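Local structure of xyloglucanase (Paenibacillus pabuli, 2JEP) at residues A44-G49 with E73-V78; Y118-G123 with N170-L175; S303-M308 with Y354-V359. The protein hydrolyses the beta-1,4-glucan backbone of xyloglucan, a plant cell-wall polysaccharide, as a family 5 glycoside hydrolase. All blocks are in the same frame, centred on the assembly; numbering follows the deposited sequence.

Contact 1 (A44-G49 with E73-V78); sequences AGWNLG and ELIKKV
Val78 sets its two methyls against one face of the Trp46 indole. Its CG2 methyl sits 3.6 Å from the centroid of the six-membered ring of Trp46 and only 2° off the ring normal, a CH-pi contact over the middle of the face. The other methyl, Val78 CG1, lies near the fused side of the indole, 3.8 Å from Trp46 CD2. With CG anti to the backbone N (chi1 -179°), Trp46 sends its ring out from the strand toward the helix. Next to it, Leu48 CD1 touches Leu74 CD2 at 3.8 Å and Ile75 CD1 at 4.3 Å. Leu74 CD2 also comes within 4.3 Å of Trp46 CH2. Strand 45-48 is the first strand of the TIM barrel, and helix 72-80 packs outside it, nearly antiparallel: the short axes lie 10.8 Å apart at 157°. No hydrogen bond crosses this interface. The one polar atom of the indole, Trp46 NE1, is satisfied by Asp362. Phe83 and Phe374 bring further rings up to Trp46. On the helix side, Ile75 also packs on Tyr118 and Ala119 of helix 106-120, while Val78 reaches Ile86 on the neighbouring strand 85-88.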
ATOM      1  N   ALA A  44      -9.059   0.725 -10.094  1.00  8.77           N
ATOM      2  CA  ALA A  44      -8.757  -0.312  -9.116  1.00  8.89           C
ATOM      3  C   ALA A  44      -7.278  -0.623  -9.231  1.00  7.74           C
ATOM      4  O   ALA A  44      -6.723  -0.738 -10.332  1.00  8.72           O
ATOM      5  CB  ALA A  44      -9.582  -1.568  -9.362  1.00 10.14           C
ATOM      6  N   GLY A  45      -6.628  -0.744  -8.094  1.00  7.54           N
ATOM      7  CA  GLY A  45      -5.222  -1.094  -8.064  1.00  7.24           C
ATOM      8  C   GLY A  45      -4.927  -2.519  -7.654  1.00  6.55           C
ATOM      9  O   GLY A  45      -5.779  -3.223  -7.130  1.00  7.03           O
ATOM     10  N   TRP A  46      -3.688  -2.916  -7.906  1.00  6.56           N
ATOM     11  CA  TRP A  46      -3.223  -4.261  -7.613  1.00  6.39           C
ATOM     12  C   TRP A  46      -1.801  -4.175  -7.083  1.00  6.50           C
ATOM     13  O   TRP A  46      -0.956  -3.491  -7.657  1.00  6.72           O
ATOM     14  CB  TRP A  46      -3.315  -5.096  -8.873  1.00  7.03           C
ATOM     15  CG  TRP A  46      -2.904  -6.535  -8.792  1.00  6.77           C
ATOM     16  CD1 TRP A  46      -3.702  -7.592  -8.531  1.00  7.33           C
ATOM     17  CD2 TRP A  46      -1.588  -7.070  -9.049  1.00  6.75           C
ATOM     18  NE1 TRP A  46      -2.964  -8.779  -8.614  1.00  7.49           N
ATOM     19  CE2 TRP A  46      -1.668  -8.469  -8.942  1.00  6.97           C
ATOM     20  CE3 TRP A  46      -0.357  -6.492  -9.393  1.00  6.70           C
ATOM     21  CZ2 TRP A  46      -0.565  -9.299  -9.166  1.00  6.90           C
ATOM     22  CZ3 TRP A  46       0.728  -7.315  -9.616  1.00  7.71           C
ATOM     23  CH2 TRP A  46       0.617  -8.699  -9.494  1.00  7.58           C
ATOM     24  N   ASN A  47      -1.526  -4.869  -5.977  1.00  6.28           N
ATOM     25  CA  ASN A  47      -0.187  -4.923  -5.408  1.00  6.29           C
ATOM     26  C   ASN A  47       0.620  -6.056  -5.997  1.00  6.12           C
ATOM     27  O   ASN A  47       0.167  -7.207  -6.033  1.00  6.44           O
ATOM     28  CB  ASN A  47      -0.242  -5.220  -3.906  1.00  5.63           C
ATOM     29  CG  ASN A  47      -0.524  -4.021  -3.046  1.00  6.37           C
ATOM     30  OD1 ASN A  47       0.415  -3.309  -2.630  1.00  6.79           O
ATOM     31  ND2 ASN A  47      -1.806  -3.806  -2.737  1.00  6.40           N
ATOM     32  N   LEU A  48       1.840  -5.727  -6.371  1.00  6.30           N
ATOM     33  CA  LEU A  48       2.840  -6.696  -6.775  1.00  6.79           C
ATOM     34  C   LEU A  48       3.498  -7.260  -5.508  1.00  6.91           C
ATOM     35  O   LEU A  48       4.660  -6.995  -5.189  1.00  7.36           O
ATOM     36  CB  LEU A  48       3.840  -6.007  -7.722  1.00  7.18           C
ATOM     37  CG  LEU A  48       4.981  -6.846  -8.317  1.00  7.49           C
ATOM     38  CD1 LEU A  48       4.460  -7.959  -9.230  1.00  8.11           C
ATOM     39  CD2 LEU A  48       5.946  -5.926  -9.095  1.00  8.66           C
ATOM     40  N   GLY A  49       2.705  -8.005  -4.749  1.00  6.78           N
ATOM     41  CA  GLY A  49       3.105  -8.397  -3.423  1.00  5.95           C
ATOM     42  C   GLY A  49       4.089  -9.558  -3.408  1.00  6.83           C
ATOM     43  O   GLY A  49       4.106 -10.406  -4.317  1.00  6.97           O
ATOM     44  N   GLU A  73       5.378  -9.411 -18.710  1.00  8.60           N
ATOM     45  CA  GLU A  73       4.164 -10.141 -19.052  1.00  8.83           C
ATOM     46  C   GLU A  73       3.176 -10.192 -17.885  1.00  8.60           C
ATOM     47  O   GLU A  73       1.973 -10.179 -18.100  1.00  9.04           O
ATOM     48  CB  GLU A  73       4.488 -11.559 -19.521  1.00  9.42           C
ATOM     49  CG  GLU A  73       5.155 -11.617 -20.916  1.00  9.92           C
ATOM     50  CD  GLU A  73       6.642 -11.338 -20.940  1.00 11.67           C
ATOM     51  OE1 GLU A  73       7.273 -11.091 -19.904  1.00 10.13           O
ATOM     52  OE2 GLU A  73       7.185 -11.383 -22.066  1.00 17.41           O
ATOM     53  N   LEU A  74       3.670 -10.293 -16.661  1.00  8.39           N
ATOM     54  CA  LEU A  74       2.772 -10.305 -15.500  1.00  8.57           C
ATOM     55  C   LEU A  74       2.005  -8.996 -15.415  1.00  8.25           C
ATOM     56  O   LEU A  74       0.788  -8.972 -15.218  1.00  8.95           O
ATOM     57  CB  LEU A  74       3.546 -10.578 -14.203  1.00  8.68           C
ATOM     58  CG  LEU A  74       2.715 -10.554 -12.924  1.00  8.97           C
ATOM     59  CD1 LEU A  74       1.541 -11.562 -12.946  1.00 10.64           C
ATOM     60  CD2 LEU A  74       3.615 -10.760 -11.700  1.00  9.80           C
ATOM     61  N   ILE A  75       2.719  -7.893 -15.564  1.00  8.36           N
ATOM     62  CA  ILE A  75       2.085  -6.590 -15.458  1.00  8.99           C
ATOM     63  C   ILE A  75       1.085  -6.374 -16.598  1.00  8.84           C
ATOM     64  O   ILE A  75      -0.006  -5.833 -16.382  1.00  8.83           O
ATOM     65  CB  ILE A  75       3.142  -5.474 -15.421  1.00  9.14           C
ATOM     66  CG1 ILE A  75       4.125  -5.665 -14.239  1.00 10.82           C
ATOM     67  CG2 ILE A  75       2.473  -4.105 -15.336  1.00 10.95           C
ATOM     68  CD1 ILE A  75       3.459  -5.943 -12.858  1.00 13.94           C
ATOM     69  N   LYS A  76       1.405  -6.880 -17.789  1.00  8.81           N
ATOM     70  CA  LYS A  76       0.466  -6.804 -18.898  1.00  9.33           C
ATOM     71  C   LYS A  76      -0.798  -7.601 -18.616  1.00  9.07           C
ATOM     72  O   LYS A  76      -1.899  -7.169 -18.993  1.00  9.47           O
ATOM     73  CB  LYS A  76       1.129  -7.241 -20.201  1.00 10.71           C
ATOM     74  CG  LYS A  76       2.116  -6.227 -20.726  1.00 15.29           C
ATOM     75  CD  LYS A  76       2.731  -6.680 -22.043  1.00 20.46           C
ATOM     76  CE  LYS A  76       3.633  -5.602 -22.646  1.00 25.19           C
ATOM     77  NZ  LYS A  76       4.631  -6.155 -23.610  1.00 29.04           N
ATOM     78  N   LYS A  77      -0.659  -8.744 -17.963  1.00  9.02           N
ATOM     79  CA  LYS A  77      -1.818  -9.576 -17.613  1.00  9.62           C
ATOM     80  C   LYS A  77      -2.717  -8.875 -16.599  1.00  9.12           C
ATOM     81  O   LYS A  77      -3.954  -8.890 -16.716  1.00  9.74           O
ATOM     82  CB  LYS A  77      -1.326 -10.919 -17.075  1.00 10.35           C
ATOM     83  CG  LYS A  77      -2.374 -11.985 -16.900  1.00 11.85           C
ATOM     84  CD  LYS A  77      -2.818 -12.558 -18.240  1.00 15.82           C
ATOM     85  CE  LYS A  77      -3.955 -13.546 -18.045  1.00 18.09           C
ATOM     86  NZ  LYS A  77      -4.419 -14.102 -19.345  1.00 21.22           N
ATOM     87  N   VAL A  78      -2.097  -8.236 -15.609  1.00  8.32           N
ATOM     88  CA  VAL A  78      -2.849  -7.495 -14.596  1.00  8.22           C
ATOM     89  C   VAL A  78      -3.597  -6.322 -15.268  1.00  8.01           C
ATOM     90  O   VAL A  78      -4.790  -6.069 -14.979  1.00  8.67           O
ATOM     91  CB  VAL A  78      -1.899  -7.039 -13.466  1.00  7.65           C
ATOM     92  CG1 VAL A  78      -2.583  -6.073 -12.532  1.00  8.74           C
ATOM     93  CG2 VAL A  78      -1.376  -8.247 -12.699  1.00  8.47           C
TER

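Contact 2 (Y118-G123 with N170-L175); sequences YAYNEG and NYNDRL
Tyr120 meets Tyr171 on one face of its ring and Arg174 on the other. Its CG is anti to the backbone N (chi1 -178°), which carries the phenol away from helix 106-120 and across to the loop 170-175. Tyr171 brings an edge to this ring, CD2 over the centre. The pair is edge-to-face, with centroids of Tyr120 and Tyr171 4.7 Å apart and planes at 59°. Over the opposite face lies the guanidinium of Arg174, a cation-pi contact with CZ 4.3 Å from the centroid of the Tyr120 ring. At the far end, Tyr120 OH accepts an almost straight bond from Asn172 N (2.9 Å, 175°). Replacing Tyr120 by an alanine is likely to leave Asn172 N without this acceptor, and the Tyr171 edge and the guanidinium without the ring between them. The backbone of Tyr120 takes part too. Its O receives Arg174 NH1 at 2.9 Å, in the carbonyl plane and on a lone pair, and also Gly123 N. Arg174 NH1 has a second acceptor in Leu124 O. Farther along, Gly123 CA lies against the guanidinium face turned away from Tyr120, and Gly123 O is 3.4 Å from Arg174 CD. Gly123, at positive phi, is the C-prime residue of a Schellman motif that ends the helix. Across from it, Asn172 OD1 accepts from Arg174 N in an Asx turn. The arginine therefore binds a helix C-terminus, where carbonyls point outward, to the loop that leads into strand 175-178 of the TIM barrel.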
ATOM      1  N   TYR A 118       7.974  -1.555 -16.219  1.00  8.89           N
ATOM      2  CA  TYR A 118       7.017  -2.533 -16.740  1.00  8.93           C
ATOM      3  C   TYR A 118       5.595  -2.015 -16.645  1.00  9.04           C
ATOM      4  O   TYR A 118       4.792  -2.276 -17.511  1.00 11.63           O
ATOM      5  CB  TYR A 118       7.072  -3.868 -15.991  1.00  8.93           C
ATOM      6  CG  TYR A 118       8.375  -4.641 -16.028  1.00  7.87           C
ATOM      7  CD1 TYR A 118       9.357  -4.371 -16.946  1.00  8.56           C
ATOM      8  CD2 TYR A 118       8.617  -5.650 -15.107  1.00  8.55           C
ATOM      9  CE1 TYR A 118      10.563  -5.086 -16.940  1.00  8.81           C
ATOM     10  CE2 TYR A 118       9.785  -6.367 -15.119  1.00  8.35           C
ATOM     11  CZ  TYR A 118      10.768  -6.072 -16.019  1.00  8.15           C
ATOM     12  OH  TYR A 118      11.940  -6.794 -15.978  1.00  8.95           O
ATOM     13  N   ALA A 119       5.286  -1.320 -15.554  1.00  7.86           N
ATOM     14  CA  ALA A 119       3.947  -0.742 -15.327  1.00  8.55           C
ATOM     15  C   ALA A 119       3.817   0.644 -15.944  1.00  8.16           C
ATOM     16  O   ALA A 119       2.833   0.945 -16.638  1.00  8.73           O
ATOM     17  CB  ALA A 119       3.631  -0.679 -13.825  1.00  8.52           C
ATOM     18  N   TYR A 120       4.818   1.493 -15.724  1.00  8.30           N
ATOM     19  CA  TYR A 120       4.750   2.870 -16.216  1.00  8.71           C
ATOM     20  C   TYR A 120       4.672   2.926 -17.743  1.00  9.73           C
ATOM     21  O   TYR A 120       3.927   3.739 -18.306  1.00 10.20           O
ATOM     22  CB  TYR A 120       5.954   3.637 -15.689  1.00  8.82           C
ATOM     23  CG  TYR A 120       6.045   5.100 -16.046  1.00  9.41           C
ATOM     24  CD1 TYR A 120       5.440   6.056 -15.269  1.00  8.90           C
ATOM     25  CD2 TYR A 120       6.772   5.518 -17.154  1.00 10.30           C
ATOM     26  CE1 TYR A 120       5.559   7.405 -15.581  1.00  9.48           C
ATOM     27  CE2 TYR A 120       6.873   6.850 -17.489  1.00 11.06           C
ATOM     28  CZ  TYR A 120       6.289   7.794 -16.689  1.00  9.97           C
ATOM     29  OH  TYR A 120       6.392   9.150 -16.964  1.00 11.89           O
ATOM     30  N   ASN A 121       5.433   2.066 -18.415  1.00  9.95           N
ATOM     31  CA  ASN A 121       5.426   2.063 -19.875  1.00 10.70           C
ATOM     32  C   ASN A 121       4.149   1.513 -20.476  1.00 11.23           C
ATOM     33  O   ASN A 121       3.913   1.697 -21.696  1.00 12.79           O
ATOM     34  CB  ASN A 121       6.623   1.301 -20.421  1.00 11.97           C
ATOM     35  CG  ASN A 121       7.920   2.032 -20.223  1.00 13.90           C
ATOM     36  OD1 ASN A 121       7.931   3.234 -19.965  1.00 17.79           O
ATOM     37  ND2 ASN A 121       9.036   1.301 -20.350  1.00 17.24           N
ATOM     38  N   GLU A 122       3.326   0.863 -19.643  1.00 10.82           N
ATOM     39  CA  GLU A 122       2.004   0.395 -20.036  1.00 11.94           C
ATOM     40  C   GLU A 122       0.896   1.383 -19.689  1.00 10.92           C
ATOM     41  O   GLU A 122      -0.280   1.078 -19.831  1.00 12.17           O
ATOM     42  CB  GLU A 122       1.710  -0.960 -19.395  1.00 12.38           C
ATOM     43  CG  GLU A 122       2.517  -2.095 -19.951  1.00 15.54           C
ATOM     44  CD  GLU A 122       2.156  -2.412 -21.392  1.00 19.60           C
ATOM     45  OE1 GLU A 122       0.952  -2.368 -21.699  1.00 19.50           O
ATOM     46  OE2 GLU A 122       3.067  -2.696 -22.209  1.00 24.86           O
ATOM     47  N   GLY A 123       1.259   2.589 -19.287  1.00 10.59           N
ATOM     48  CA  GLY A 123       0.246   3.614 -19.070  1.00 10.28           C
ATOM     49  C   GLY A 123      -0.412   3.540 -17.702  1.00 10.28           C
ATOM     50  O   GLY A 123      -1.382   4.251 -17.449  1.00 11.49           O
ATOM     51  N   ASN A 170      12.395  12.202 -13.429  1.00 12.88           N
ATOM     52  CA  ASN A 170      11.799  12.596 -14.696  0.50 13.54           C
ATOM     53  C   ASN A 170      10.469  11.904 -15.010  1.00 13.06           C
ATOM     54  O   ASN A 170       9.832  12.204 -16.020  1.00 14.32           O
ATOM     55  CB  ASN A 170      12.813  12.417 -15.829  0.50 14.90           C
ATOM     56  CG  ASN A 170      14.052  13.307 -15.655  0.50 17.82           C
ATOM     57  OD1 ASN A 170      13.955  14.452 -15.213  0.50 21.64           O
ATOM     58  ND2 ASN A 170      15.217  12.764 -15.980  0.50 21.98           N
ATOM     59  N   TYR A 171      10.028  11.004 -14.137  1.00 11.11           N
ATOM     60  CA  TYR A 171       8.749  10.338 -14.347  1.00 10.33           C
ATOM     61  C   TYR A 171       7.580  11.281 -14.084  1.00  9.75           C
ATOM     62  O   TYR A 171       7.640  12.125 -13.191  1.00 10.17           O
ATOM     63  CB  TYR A 171       8.630   9.121 -13.420  1.00 10.23           C
ATOM     64  CG  TYR A 171       9.491   7.970 -13.865  1.00  9.93           C
ATOM     65  CD1 TYR A 171      10.887   8.048 -13.850  1.00 11.93           C
ATOM     66  CD2 TYR A 171       8.923   6.787 -14.331  1.00 10.82           C
ATOM     67  CE1 TYR A 171      11.677   7.002 -14.281  1.00 11.65           C
ATOM     68  CE2 TYR A 171       9.721   5.725 -14.752  1.00  9.75           C
ATOM     69  CZ  TYR A 171      11.103   5.835 -14.740  1.00 10.32           C
ATOM     70  OH  TYR A 171      11.941   4.829 -15.162  1.00 11.96           O
ATOM     71  N   ASN A 172       6.519  11.154 -14.878  1.00  9.79           N
ATOM     72  CA  ASN A 172       5.355  12.019 -14.753  1.00 10.30           C
ATOM     73  C   ASN A 172       4.489  11.642 -13.550  1.00 10.19           C
ATOM     74  O   ASN A 172       4.895  10.805 -12.715  1.00  9.54           O
ATOM     75  CB  ASN A 172       4.598  12.134 -16.087  1.00 10.71           C
ATOM     76  CG  ASN A 172       3.792  10.916 -16.451  1.00 10.71           C
ATOM     77  OD1 ASN A 172       3.507  10.062 -15.613  1.00 10.49           O
ATOM     78  ND2 ASN A 172       3.386  10.840 -17.738  1.00 14.73           N
ATOM     79  N   ASP A 173       3.316  12.260 -13.449  1.00 10.23           N
ATOM     80  CA  ASP A 173       2.472  12.117 -12.281  1.00 10.40           C
ATOM     81  C   ASP A 173       1.819  10.745 -12.162  1.00  9.63           C
ATOM     82  O   ASP A 173       1.142  10.487 -11.155  1.00 10.23           O
ATOM     83  CB  ASP A 173       1.380  13.179 -12.223  1.00 11.02           C
ATOM     84  CG  ASP A 173       1.882  14.551 -11.808  1.00 12.97           C
ATOM     85  OD1 ASP A 173       3.070  14.732 -11.487  1.00 12.69           O
ATOM     86  OD2 ASP A 173       1.023  15.465 -11.785  1.00 15.73           O
ATOM     87  N   ARG A 174       2.001   9.868 -13.146  1.00  9.63           N
ATOM     88  CA  ARG A 174       1.577   8.478 -12.984  0.50  9.40           C
ATOM     89  C   ARG A 174       2.439   7.719 -11.975  1.00  9.09           C
ATOM     90  O   ARG A 174       2.020   6.673 -11.504  1.00  9.59           O
ATOM     91  CB  ARG A 174       1.479   7.733 -14.315  0.50 10.04           C
ATOM     92  CG  ARG A 174       0.178   8.068 -15.067  0.50 10.16           C
ATOM     93  CD  ARG A 174      -0.061   7.181 -16.290  0.50  9.90           C
ATOM     94  NE  ARG A 174       0.954   7.395 -17.328  0.50  9.84           N
ATOM     95  CZ  ARG A 174       2.004   6.610 -17.568  0.50 10.83           C
ATOM     96  NH1 ARG A 174       2.234   5.542 -16.819  0.50 10.31           N
ATOM     97  NH2 ARG A 174       2.861   6.911 -18.557  0.50 11.48           N
ATOM     98  N   LEU A 175       3.626   8.231 -11.637  1.00  8.02           N
ATOM     99  CA  LEU A 175       4.440   7.632 -10.583  1.00  8.19           C
ATOM    100  C   LEU A 175       4.240   8.405  -9.274  1.00  7.51           C
ATOM    101  O   LEU A 175       4.475   9.620  -9.189  1.00  8.03           O
ATOM    102  CB  LEU A 175       5.920   7.607 -10.977  1.00  8.29           C
ATOM    103  CG  LEU A 175       6.845   6.986  -9.927  1.00  9.07           C
ATOM    104  CD1 LEU A 175       6.507   5.514  -9.621  1.00  8.89           C
ATOM    105  CD2 LEU A 175       8.309   7.116 -10.375  1.00  8.87           C
TER

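Contact 3 (S303-M308 with Y354-V359); sequences SQFKSM and YKMVPV
Lys306 crosses the Tyr354 ring obliquely, from over its face out to the hydroxyl. The contact starts at the backbone: Lys306 CA stands 3.9 Å from the centroid of the Tyr354 ring, 10° off the normal, a CH-pi contact over the face. From there CB lies 3.7 Å from Tyr354 CZ. CG stays beside the same end of the ring, near CZ and OH. CD comes to 3.4 Å from Tyr354 OH, and CE is already drawing off at 4.0 Å from that oxygen. The first three side-chain torsions of Lys306 are all extended, starting with chi1 -173°, and this carries the methylenes slantwise past the phenol's outer end. The bend comes at chi4 (-70°), and NZ leaves the tyrosine to form a salt bridge with Asp310. Tyr354 OH has its own partner in Glu302, one turn back on the same helix as Lys306.

Deeper in, Phe305 and Met356 form a Met-aromatic contact. The sulfur approaches obliquely, with Met356 SD 4.0 Å from Phe305 CD2. Beyond it, Met356 CE ends 3.9 Å from Met308 CB and near the carbonyl O of Phe305. Tyr265 meets the Phe305 ring edge-to-face, and Val347 of helix 336-353 also packs on Phe305.

Tyr354 directly follows helix 336-353, and Lys355 is the C-prime residue of the Schellman motif that closes it. The turn into strand 357-362, the eighth of the TIM barrel, is thus packed against helix 298-313. No hydrogen bond joins the two segments. They are therefore held by apolar and aromatic packing, while the lysine charge is paired within helix 298-313 and the tyrosine hydroxyl bonds to Glu302, just outside the contact.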
ATOM      1  N   SER A 303     -18.986   2.580   7.956  1.00  8.54           N
ATOM      2  CA  SER A 303     -18.520   3.534   8.973  0.50  9.56           C
ATOM      3  C   SER A 303     -17.035   3.839   8.805  1.00  9.05           C
ATOM      4  O   SER A 303     -16.591   4.985   8.893  1.00  9.66           O
ATOM      5  CB  SER A 303     -18.749   2.957  10.378  0.50 10.05           C
ATOM      6  OG  SER A 303     -18.313   3.859  11.391  0.50 14.84           O
ATOM      7  N   GLN A 304     -16.250   2.787   8.603  1.00  8.52           N
ATOM      8  CA  GLN A 304     -14.824   2.953   8.468  1.00  7.84           C
ATOM      9  C   GLN A 304     -14.464   3.837   7.285  1.00  7.76           C
ATOM     10  O   GLN A 304     -13.680   4.781   7.396  1.00  8.71           O
ATOM     11  CB  GLN A 304     -14.159   1.581   8.341  1.00  8.38           C
ATOM     12  CG  GLN A 304     -14.147   0.800   9.627  1.00  8.73           C
ATOM     13  CD  GLN A 304     -13.107   1.286  10.570  1.00  9.90           C
ATOM     14  OE1 GLN A 304     -11.910   1.144  10.280  1.00 12.20           O
ATOM     15  NE2 GLN A 304     -13.531   1.878  11.664  1.00 11.92           N
ATOM     16  N   PHE A 305     -14.961   3.495   6.107  1.00  8.41           N
ATOM     17  CA  PHE A 305     -14.578   4.251   4.922  1.00  8.19           C
ATOM     18  C   PHE A 305     -15.186   5.644   4.940  1.00  8.62           C
ATOM     19  O   PHE A 305     -14.523   6.616   4.528  1.00  8.86           O
ATOM     20  CB  PHE A 305     -14.912   3.495   3.637  1.00  8.44           C
ATOM     21  CG  PHE A 305     -13.936   2.386   3.278  1.00  8.51           C
ATOM     22  CD1 PHE A 305     -13.118   1.791   4.229  1.00  9.10           C
ATOM     23  CD2 PHE A 305     -13.860   1.930   1.972  1.00  9.24           C
ATOM     24  CE1 PHE A 305     -12.254   0.772   3.876  1.00  8.65           C
ATOM     25  CE2 PHE A 305     -13.001   0.894   1.608  1.00  8.66           C
ATOM     26  CZ  PHE A 305     -12.194   0.324   2.574  1.00  8.29           C
ATOM     27  N   LYS A 306     -16.401   5.787   5.467  1.00  8.84           N
ATOM     28  CA  LYS A 306     -16.955   7.131   5.577  1.00  9.37           C
ATOM     29  C   LYS A 306     -16.051   8.002   6.451  1.00  9.36           C
ATOM     30  O   LYS A 306     -15.906   9.197   6.183  1.00 10.17           O
ATOM     31  CB  LYS A 306     -18.375   7.120   6.129  1.00 11.13           C
ATOM     32  CG  LYS A 306     -19.002   8.512   6.089  1.00 13.26           C
ATOM     33  CD  LYS A 306     -20.479   8.465   6.434  1.00 17.23           C
ATOM     34  CE  LYS A 306     -21.120   9.821   6.224  1.00 19.05           C
ATOM     35  NZ  LYS A 306     -20.660  10.812   7.238  1.00 19.02           N
ATOM     36  N   SER A 307     -15.420   7.431   7.471  1.00  8.84           N
ATOM     37  CA  SER A 307     -14.591   8.248   8.355  1.00  8.89           C
ATOM     38  C   SER A 307     -13.372   8.806   7.620  1.00  9.68           C
ATOM     39  O   SER A 307     -12.952   9.939   7.892  1.00 10.19           O
ATOM     40  CB  SER A 307     -14.209   7.489   9.616  1.00  8.85           C
ATOM     41  OG  SER A 307     -13.186   6.525   9.427  1.00  9.43           O
ATOM     42  N   MET A 308     -12.810   8.036   6.679  1.00  9.17           N
ATOM     43  CA  MET A 308     -11.697   8.530   5.882  1.00  8.94           C
ATOM     44  C   MET A 308     -12.154   9.616   4.911  1.00  9.16           C
ATOM     45  O   MET A 308     -11.451  10.602   4.682  1.00  9.95           O
ATOM     46  CB  MET A 308     -11.024   7.379   5.105  1.00  9.34           C
ATOM     47  CG  MET A 308     -10.276   6.390   5.969  1.00  9.64           C
ATOM     48  SD  MET A 308      -8.783   7.079   6.747  1.00  9.62           S
ATOM     49  CE  MET A 308      -7.658   7.205   5.325  1.00  9.65           C
ATOM     50  N   TYR A 354     -16.944   6.424  -1.771  1.00 10.90           N
ATOM     51  CA  TYR A 354     -16.307   7.470  -0.981  1.00 11.50           C
ATOM     52  C   TYR A 354     -15.071   8.049  -1.681  1.00 12.41           C
ATOM     53  O   TYR A 354     -14.248   8.704  -1.043  1.00 12.80           O
ATOM     54  CB  TYR A 354     -16.005   6.982   0.438  1.00 11.12           C
ATOM     55  CG  TYR A 354     -17.275   6.976   1.259  1.00 10.22           C
ATOM     56  CD1 TYR A 354     -17.949   8.163   1.496  1.00 11.58           C
ATOM     57  CD2 TYR A 354     -17.812   5.813   1.773  1.00 10.26           C
ATOM     58  CE1 TYR A 354     -19.115   8.188   2.211  1.00 10.65           C
ATOM     59  CE2 TYR A 354     -18.988   5.829   2.480  1.00 10.33           C
ATOM     60  CZ  TYR A 354     -19.641   7.035   2.702  1.00  9.78           C
ATOM     61  OH  TYR A 354     -20.833   7.086   3.388  1.00 11.81           O
ATOM     62  N   LYS A 355     -15.000   7.843  -2.997  1.00 13.11           N
ATOM     63  CA  LYS A 355     -14.049   8.526  -3.837  1.00 14.42           C
ATOM     64  C   LYS A 355     -12.618   8.312  -3.383  1.00 13.27           C
ATOM     65  O   LYS A 355     -11.815   9.237  -3.321  1.00 15.35           O
ATOM     66  CB  LYS A 355     -14.406  10.019  -3.921  1.00 15.84           C
ATOM     67  CG  LYS A 355     -15.879  10.241  -4.163  1.00 19.69           C
ATOM     68  CD  LYS A 355     -16.307   9.682  -5.465  1.00 22.07           C
ATOM     69  N   MET A 356     -12.298   7.036  -3.134  1.00 11.22           N
ATOM     70  CA  MET A 356     -10.954   6.656  -2.739  0.50  9.49           C
ATOM     71  C   MET A 356     -10.525   5.420  -3.526  1.00  9.27           C
ATOM     72  O   MET A 356     -11.355   4.740  -4.129  1.00  9.55           O
ATOM     73  CB  MET A 356     -10.875   6.457  -1.231  0.50  9.72           C
ATOM     74  CG  MET A 356     -11.910   5.501  -0.664  0.50  8.15           C
ATOM     75  SD  MET A 356     -11.987   5.394   1.124  0.50  7.74           S
ATOM     76  CE  MET A 356     -12.638   7.024   1.529  0.50 10.82           C
ATOM     77  N   VAL A 357      -9.214   5.164  -3.579  1.00  8.25           N
ATOM     78  CA  VAL A 357      -8.690   4.154  -4.499  1.00  7.91           C
ATOM     79  C   VAL A 357      -8.510   2.825  -3.782  1.00  7.49           C
ATOM     80  O   VAL A 357      -7.749   2.754  -2.822  1.00  8.63           O
ATOM     81  CB  VAL A 357      -7.326   4.569  -5.077  1.00  8.44           C
ATOM     82  CG1 VAL A 357      -6.783   3.499  -6.031  1.00  9.73           C
ATOM     83  CG2 VAL A 357      -7.395   5.943  -5.764  1.00  9.74           C
ATOM     84  N   PRO A 358      -9.180   1.766  -4.252  1.00  7.00           N
ATOM     85  CA  PRO A 358      -8.983   0.457  -3.636  1.00  7.49           C
ATOM     86  C   PRO A 358      -7.861  -0.304  -4.341  1.00  7.01           C
ATOM     87  O   PRO A 358      -7.904  -0.445  -5.560  1.00  8.19           O
ATOM     88  CB  PRO A 358     -10.323  -0.223  -3.866  1.00  7.96           C
ATOM     89  CG  PRO A 358     -10.824   0.338  -5.175  1.00  8.34           C
ATOM     90  CD  PRO A 358     -10.184   1.714  -5.337  1.00  7.83           C
ATOM     91  N   VAL A 359      -6.867  -0.763  -3.583  1.00  6.70           N
ATOM     92  CA  VAL A 359      -5.731  -1.489  -4.136  1.00  6.65           C
ATOM     93  C   VAL A 359      -5.631  -2.893  -3.519  1.00  6.94           C
ATOM     94  O   VAL A 359      -5.379  -3.035  -2.337  1.00  7.32           O
ATOM     95  CB  VAL A 359      -4.407  -0.709  -3.910  1.00  6.87           C
ATOM     96  CG1 VAL A 359      -3.252  -1.361  -4.660  1.00  7.77           C
ATOM     97  CG2 VAL A 359      -4.563   0.783  -4.324  1.00  7.99           C
TER

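In the fold
Contacts 1 and 3 are buried, while contact 2 lies at the surface. All three join parts of the same TIM barrel. Contacts 1 and 3 share its sheet most directly: strands 45-48 and 357-362 are neighbours where the first and last strands close the barrel, and Gly45 N probably bonds to Pro358 O. Contacts 1 and 2 meet through helices, with Ile75 packed on Ala119. Contacts 2 and 3 do not touch, their nearest atoms being about 11 Å apart. The buried pair relies on apolar and CH-pi packing, with a Met-aromatic contact in contact 3, where the exposed Lys306 lies at the border. Contact 2 has an edge-to-face tyrosine pair, a cation-pi contact and crossing hydrogen bonds.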